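Local coordinates for cytosolic malate dehydrogenase (Trichomonas vaginalis, PDB 4UUO), which probably interconverts malate and oxaloacetate with NAD as the coenzyme, at residues D157-F169 with K210-I224. Sequence-based numbering, arbitrary orientation.
Sequences DHNRMVGALAAKF and KLPKEYLEGEFAQMI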
loop_
_atom_site.group_PDB
_atom_site.type_symbol
_atom_site.label_atom_id
_atom_site.label_comp_id
_atom_site.label_asym_id
_atom_site.label_seq_id
_atom_site.Cartn_x
_atom_site.Cartn_y
_atom_site.Cartn_z
ATOM N N ASP A 157 -10.235 -10.929 -9.897
ATOM C CA ASP A 157 -10.277 -11.665 -11.160
ATOM C C ASP A 157 -10.776 -10.775 -12.309
ATOM O O ASP A 157 -10.363 -10.943 -13.458
ATOM C CB ASP A 157 -11.159 -12.910 -11.029
ATOM C CG ASP A 157 -10.474 -14.035 -10.275
ATOM O OD1 ASP A 157 -9.226 -14.082 -10.283
ATOM O OD2 ASP A 157 -11.184 -14.877 -9.681
ATOM N N HIS A 158 -11.662 -9.833 -11.994
ATOM C CA HIS A 158 -12.119 -8.852 -12.970
ATOM C C HIS A 158 -10.942 -8.022 -13.500
ATOM O O HIS A 158 -10.724 -7.936 -14.717
ATOM C CB HIS A 158 -13.184 -7.938 -12.353
ATOM C CG HIS A 158 -13.718 -6.908 -13.299
ATOM N ND1 HIS A 158 -14.861 -7.105 -14.046
ATOM C CD2 HIS A 158 -13.256 -5.682 -13.636
ATOM C CE1 HIS A 158 -15.086 -6.039 -14.792
ATOM N NE2 HIS A 158 -14.125 -5.162 -14.566
ATOM N N ASN A 159 -10.181 -7.420 -12.584
ATOM C CA ASN A 159 -9.027 -6.601 -12.963
ATOM C C ASN A 159 -7.892 -7.437 -13.541
ATOM O O ASN A 159 -7.133 -6.963 -14.383
ATOM C CB ASN A 159 -8.508 -5.796 -11.768
ATOM C CG ASN A 159 -9.533 -4.810 -11.236
ATOM O OD1 ASN A 159 -10.511 -4.487 -11.911
ATOM N ND2 ASN A 159 -9.312 -4.326 -10.018
ATOM N N ARG A 160 -7.771 -8.678 -13.081
ATOM C CA ARG A 160 -6.803 -9.610 -13.653
ATOM C C ARG A 160 -7.097 -9.842 -15.141
ATOM O O ARG A 160 -6.182 -10.078 -15.929
ATOM C CB ARG A 160 -6.806 -10.939 -12.880
ATOM C CG ARG A 160 -6.032 -10.900 -11.562
ATOM C CD ARG A 160 -6.379 -12.076 -10.650
ATOM N NE ARG A 160 -5.485 -12.181 -9.498
ATOM C CZ ARG A 160 -5.694 -12.986 -8.460
ATOM N NH1 ARG A 160 -6.774 -13.752 -8.419
ATOM N NH2 ARG A 160 -4.829 -13.018 -7.452
ATOM N N MET A 161 -8.372 -9.758 -15.516
ATOM C CA MET A 161 -8.781 -9.859 -16.914
ATOM C C MET A 161 -8.449 -8.586 -17.685
ATOM O O MET A 161 -7.887 -8.640 -18.775
ATOM C CB MET A 161 -10.280 -10.150 -17.022
ATOM C CG MET A 161 -10.678 -11.558 -16.608
ATOM S SD MET A 161 -12.460 -11.820 -16.683
ATOM C CE MET A 161 -12.798 -11.512 -18.401
ATOM N N VAL A 162 -8.817 -7.441 -17.120
ATOM C CA VAL A 162 -8.488 -6.153 -17.720
ATOM C C VAL A 162 -6.980 -6.020 -17.929
ATOM O O VAL A 162 -6.523 -5.705 -19.024
ATOM C CB VAL A 162 -8.994 -4.989 -16.848
ATOM C CG1 VAL A 162 -8.348 -3.685 -17.266
ATOM C CG2 VAL A 162 -10.508 -4.898 -16.919
ATOM N N GLY A 163 -6.215 -6.282 -16.875
ATOM C CA GLY A 163 -4.766 -6.232 -16.946
ATOM C C GLY A 163 -4.163 -7.160 -17.987
ATOM O O GLY A 163 -3.254 -6.771 -18.721
ATOM N N ALA A 164 -4.672 -8.387 -18.055
ATOM C CA ALA A 164 -4.153 -9.385 -18.988
ATOM C C ALA A 164 -4.491 -9.045 -20.442
ATOM O O ALA A 164 -3.671 -9.253 -21.340
ATOM C CB ALA A 164 -4.686 -10.767 -18.632
ATOM N N LEU A 165 -5.699 -8.530 -20.666
ATOM C CA LEU A 165 -6.131 -8.125 -22.001
ATOM C C LEU A 165 -5.446 -6.833 -22.424
ATOM O O LEU A 165 -5.222 -6.590 -23.613
ATOM C CB LEU A 165 -7.648 -7.945 -22.050
ATOM C CG LEU A 165 -8.499 -9.211 -22.051
ATOM C CD1 LEU A 165 -9.973 -8.845 -22.030
ATOM C CD2 LEU A 165 -8.165 -10.064 -23.263
ATOM N N ALA A 166 -5.133 -5.993 -21.443
ATOM C CA ALA A 166 -4.417 -4.758 -21.711
ATOM C C ALA A 166 -3.062 -5.089 -22.316
ATOM O O ALA A 166 -2.684 -4.554 -23.357
ATOM C CB ALA A 166 -4.252 -3.942 -20.437
ATOM N N ALA A 167 -2.353 -6.004 -21.658
ATOM C CA ALA A 167 -0.997 -6.383 -22.041
ATOM C C ALA A 167 -0.952 -7.180 -23.345
ATOM O O ALA A 167 0.017 -7.083 -24.096
ATOM C CB ALA A 167 -0.350 -7.173 -20.922
ATOM N N LYS A 168 -1.992 -7.970 -23.601
ATOM C CA LYS A 168 -2.089 -8.752 -24.833
ATOM C C LYS A 168 -2.206 -7.838 -26.049
ATOM O O LYS A 168 -1.535 -8.051 -27.058
ATOM C CB LYS A 168 -3.288 -9.704 -24.776
ATOM C CG LYS A 168 -3.303 -10.789 -25.850
ATOM C CD LYS A 168 -2.380 -11.946 -25.486
ATOM C CE LYS A 168 -2.568 -13.133 -26.417
ATOM N NZ LYS A 168 -2.286 -12.777 -27.835
ATOM N N PHE A 169 -3.060 -6.822 -25.948
ATOM C CA PHE A 169 -3.271 -5.875 -27.044
ATOM C C PHE A 169 -2.239 -4.744 -27.036
ATOM O O PHE A 169 -2.214 -3.914 -27.945
ATOM C CB PHE A 169 -4.683 -5.285 -26.984
ATOM C CG PHE A 169 -5.777 -6.264 -27.328
ATOM C CD1 PHE A 169 -6.209 -6.412 -28.638
ATOM C CD2 PHE A 169 -6.384 -7.027 -26.340
ATOM C CE1 PHE A 169 -7.218 -7.308 -28.955
ATOM C CE2 PHE A 169 -7.391 -7.923 -26.651
ATOM C CZ PHE A 169 -7.809 -8.063 -27.960
ATOM N N LYS A 210 -11.206 -10.647 -32.237
ATOM C CA LYS A 210 -9.821 -10.240 -32.465
ATOM C C LYS A 210 -8.861 -11.286 -31.894
ATOM O O LYS A 210 -7.731 -11.437 -32.369
ATOM C CB LYS A 210 -9.546 -8.868 -31.842
ATOM C CG LYS A 210 -9.858 -7.693 -32.747
ATOM C CD LYS A 210 -8.847 -7.604 -33.886
ATOM C CE LYS A 210 -9.073 -6.376 -34.763
ATOM N NZ LYS A 210 -8.141 -6.347 -35.926
ATOM N N LEU A 211 -9.320 -11.998 -30.866
ATOM C CA LEU A 211 -8.582 -13.126 -30.303
ATOM C C LEU A 211 -9.382 -14.420 -30.466
ATOM O O LEU A 211 -10.616 -14.392 -30.478
ATOM C CB LEU A 211 -8.260 -12.882 -28.824
ATOM C CG LEU A 211 -7.116 -11.915 -28.515
ATOM C CD1 LEU A 211 -6.818 -11.908 -27.020
ATOM C CD2 LEU A 211 -5.872 -12.274 -29.320
ATOM N N PRO A 212 -8.680 -15.559 -30.598
ATOM C CA PRO A 212 -9.307 -16.869 -30.820
ATOM C C PRO A 212 -10.239 -17.309 -29.689
ATOM O O PRO A 212 -10.000 -16.993 -28.522
ATOM C CB PRO A 212 -8.108 -17.818 -30.922
ATOM C CG PRO A 212 -6.971 -16.954 -31.320
ATOM C CD PRO A 212 -7.209 -15.651 -30.626
ATOM N N LYS A 213 -11.287 -18.044 -30.048
ATOM C CA LYS A 213 -12.257 -18.539 -29.079
ATOM C C LYS A 213 -11.626 -19.581 -28.160
ATOM O O LYS A 213 -11.964 -19.661 -26.981
ATOM C CB LYS A 213 -13.476 -19.122 -29.802
ATOM C CG LYS A 213 -14.639 -19.517 -28.899
ATOM C CD LYS A 213 -15.872 -19.896 -29.721
ATOM C CE LYS A 213 -16.940 -20.580 -28.871
ATOM N NZ LYS A 213 -17.392 -19.758 -27.710
ATOM N N GLU A 214 -10.700 -20.370 -28.697
ATOM C CA GLU A 214 -10.009 -21.381 -27.903
ATOM C C GLU A 214 -9.122 -20.729 -26.850
ATOM O O GLU A 214 -8.955 -21.253 -25.748
ATOM C CB GLU A 214 -9.171 -22.297 -28.795
ATOM C CG GLU A 214 -8.404 -23.369 -28.031
ATOM C CD GLU A 214 -7.527 -24.218 -28.930
ATOM O OE1 GLU A 214 -7.557 -24.011 -30.162
ATOM O OE2 GLU A 214 -6.806 -25.092 -28.403
ATOM N N TYR A 215 -8.553 -19.581 -27.199
ATOM C CA TYR A 215 -7.706 -18.838 -26.276
ATOM C C TYR A 215 -8.528 -18.229 -25.145
ATOM O O TYR A 215 -8.362 -18.598 -23.986
ATOM C CB TYR A 215 -6.935 -17.741 -27.017
ATOM C CG TYR A 215 -6.117 -16.857 -26.107
ATOM C CD1 TYR A 215 -5.078 -17.382 -25.347
ATOM C CD2 TYR A 215 -6.379 -15.496 -26.008
ATOM C CE1 TYR A 215 -4.326 -16.578 -24.507
ATOM C CE2 TYR A 215 -5.631 -14.683 -25.173
ATOM C CZ TYR A 215 -4.606 -15.230 -24.427
ATOM O OH TYR A 215 -3.859 -14.424 -23.596
ATOM N N LEU A 216 -9.419 -17.304 -25.503
ATOM C CA LEU A 216 -10.229 -16.561 -24.540
ATOM C C LEU A 216 -11.027 -17.474 -23.615
ATOM O O LEU A 216 -11.164 -17.210 -22.417
ATOM C CB LEU A 216 -11.176 -15.611 -25.279
ATOM C CG LEU A 216 -10.476 -14.526 -26.099
ATOM C CD1 LEU A 216 -11.477 -13.567 -26.722
ATOM C CD2 LEU A 216 -9.477 -13.774 -25.231
ATOM N N GLU A 217 -11.544 -18.556 -24.185
ATOM C CA GLU A 217 -12.383 -19.485 -23.446
ATOM C C GLU A 217 -11.664 -20.806 -23.216
ATOM O O GLU A 217 -12.274 -21.872 -23.242
ATOM C CB GLU A 217 -13.698 -19.713 -24.191
ATOM C CG GLU A 217 -14.451 -18.428 -24.506
ATOM C CD GLU A 217 -15.742 -18.675 -25.259
ATOM O OE1 GLU A 217 -15.907 -19.777 -25.830
ATOM O OE2 GLU A 217 -16.594 -17.761 -25.277
ATOM N N GLY A 218 -10.358 -20.726 -22.994
ATOM C CA GLY A 218 -9.557 -21.900 -22.710
ATOM C C GLY A 218 -8.318 -21.522 -21.927
ATOM O O GLY A 218 -8.342 -21.487 -20.698
ATOM N N GLU A 219 -7.239 -21.230 -22.648
ATOM C CA GLU A 219 -5.977 -20.818 -22.043
ATOM C C GLU A 219 -6.137 -19.555 -21.198
ATOM O O GLU A 219 -5.677 -19.503 -20.055
ATOM C CB GLU A 219 -4.916 -20.591 -23.127
ATOM C CG GLU A 219 -3.593 -20.035 -22.606
ATOM C CD GLU A 219 -2.606 -19.718 -23.719
ATOM O OE1 GLU A 219 -2.842 -20.148 -24.870
ATOM O OE2 GLU A 219 -1.596 -19.038 -23.441
ATOM N N PHE A 220 -6.787 -18.541 -21.767
ATOM C CA PHE A 220 -7.023 -17.284 -21.064
ATOM C C PHE A 220 -7.863 -17.496 -19.810
ATOM O O PHE A 220 -7.513 -17.024 -18.724
ATOM C CB PHE A 220 -7.711 -16.273 -21.985
ATOM C CG PHE A 220 -8.169 -15.030 -21.282
ATOM C CD1 PHE A 220 -7.306 -13.959 -21.108
ATOM C CD2 PHE A 220 -9.464 -14.930 -20.794
ATOM C CE1 PHE A 220 -7.721 -12.814 -20.460
ATOM C CE2 PHE A 220 -9.883 -13.791 -20.141
ATOM C CZ PHE A 220 -9.011 -12.727 -19.977
ATOM N N ALA A 221 -8.981 -18.198 -19.980
ATOM C CA ALA A 221 -9.884 -18.502 -18.880
ATOM C C ALA A 221 -9.160 -19.248 -17.765
ATOM O O ALA A 221 -9.364 -18.968 -16.580
ATOM C CB ALA A 221 -11.063 -19.317 -19.383
ATOM N N GLN A 222 -8.310 -20.193 -18.157
ATOM C CA GLN A 222 -7.617 -21.053 -17.207
ATOM C C GLN A 222 -6.518 -20.289 -16.477
ATOM O O GLN A 222 -6.153 -20.624 -15.345
ATOM C CB GLN A 222 -7.032 -22.274 -17.920
ATOM C CG GLN A 222 -6.820 -23.468 -17.008
ATOM C CD GLN A 222 -8.092 -23.869 -16.277
ATOM O OE1 GLN A 222 -9.188 -23.833 -16.843
ATOM N NE2 GLN A 222 -7.953 -24.248 -15.008
ATOM N N MET A 223 -5.994 -19.260 -17.131
ATOM C CA MET A 223 -4.999 -18.397 -16.514
ATOM C C MET A 223 -5.644 -17.530 -15.438
ATOM O O MET A 223 -5.054 -17.293 -14.381
ATOM C CB MET A 223 -4.314 -17.531 -17.573
ATOM C CG MET A 223 -3.481 -16.392 -17.010
ATOM S SD MET A 223 -4.384 -14.837 -16.997
ATOM C CE MET A 223 -3.098 -13.714 -16.452
ATOM N N ILE A 224 -6.855 -17.058 -15.718
ATOM C CA ILE A 224 -7.605 -16.255 -14.764
ATOM C C ILE A 224 -7.907 -17.080 -13.528
ATOM O O ILE A 224 -7.663 -16.653 -12.401
ATOM C CB ILE A 224 -8.920 -15.740 -15.370
ATOM C CG1 ILE A 224 -8.626 -14.820 -16.556
ATOM C CG2 ILE A 224 -9.749 -15.022 -14.316
ATOM C CD1 ILE A 224 -7.716 -13.660 -16.211
HETATM O O HOH W 1 -7.560 -16.516 -9.790
#
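I224 CD1 rests against M161 CG at 3.7 Å, and the F220 ring against L165 and M161, where helix 157-169 meets segment 210-224; with K168 farther along, they illustrate how two helices running at 130° pack mainly through apolar side chains. The axes come no closer than 10.6 Å, a gap filled by large residues; no direct hydrogen bond spans it. The CG2 branch of I224 lies alongside the CB of D157. One turn back, F220 has CG anti to its backbone N (chi1 171°), which places CE1 and CZ of the ring against L165, M161 and A164, with F220 CE1 4.0 Å from L165 CD2; one ring face is taken by I224 CG1 of its own helix. At the solvent-exposed end, chi1 of K168 (-166°) sets CG against L211 CD1, and a bend at chi2 then takes CD and CE past the Y215 hydroxyl, K168 CE lying 3.4 Å from Y215 OH. Beyond it, the ring of F169 touches L211 CG through CZ and receives K210 CB at its edge.

The other end is polar. A water within 3.0 Å of D157 OD1 and 2.6 Å of I224 O probably links the two, and D157 OD1 also takes a salt bridge from R160 NH1 at 3.1 Å, which probably helps orient this predicted substrate-binding arginine. The D157 side chain is about 6 Å from that of H185, the predicted proton acceptor, consistent with the Asp-His pair of the LDH/MDH superfamily.

Within the alpha/beta C-terminal domain, strand 176-182 packs on helix 157-169 through I181 and V179, P191 of strand 190-192 touches M161 and I224, and W307 of helix 306-329 packs on A221. Q56 of the second subunit reaches A164.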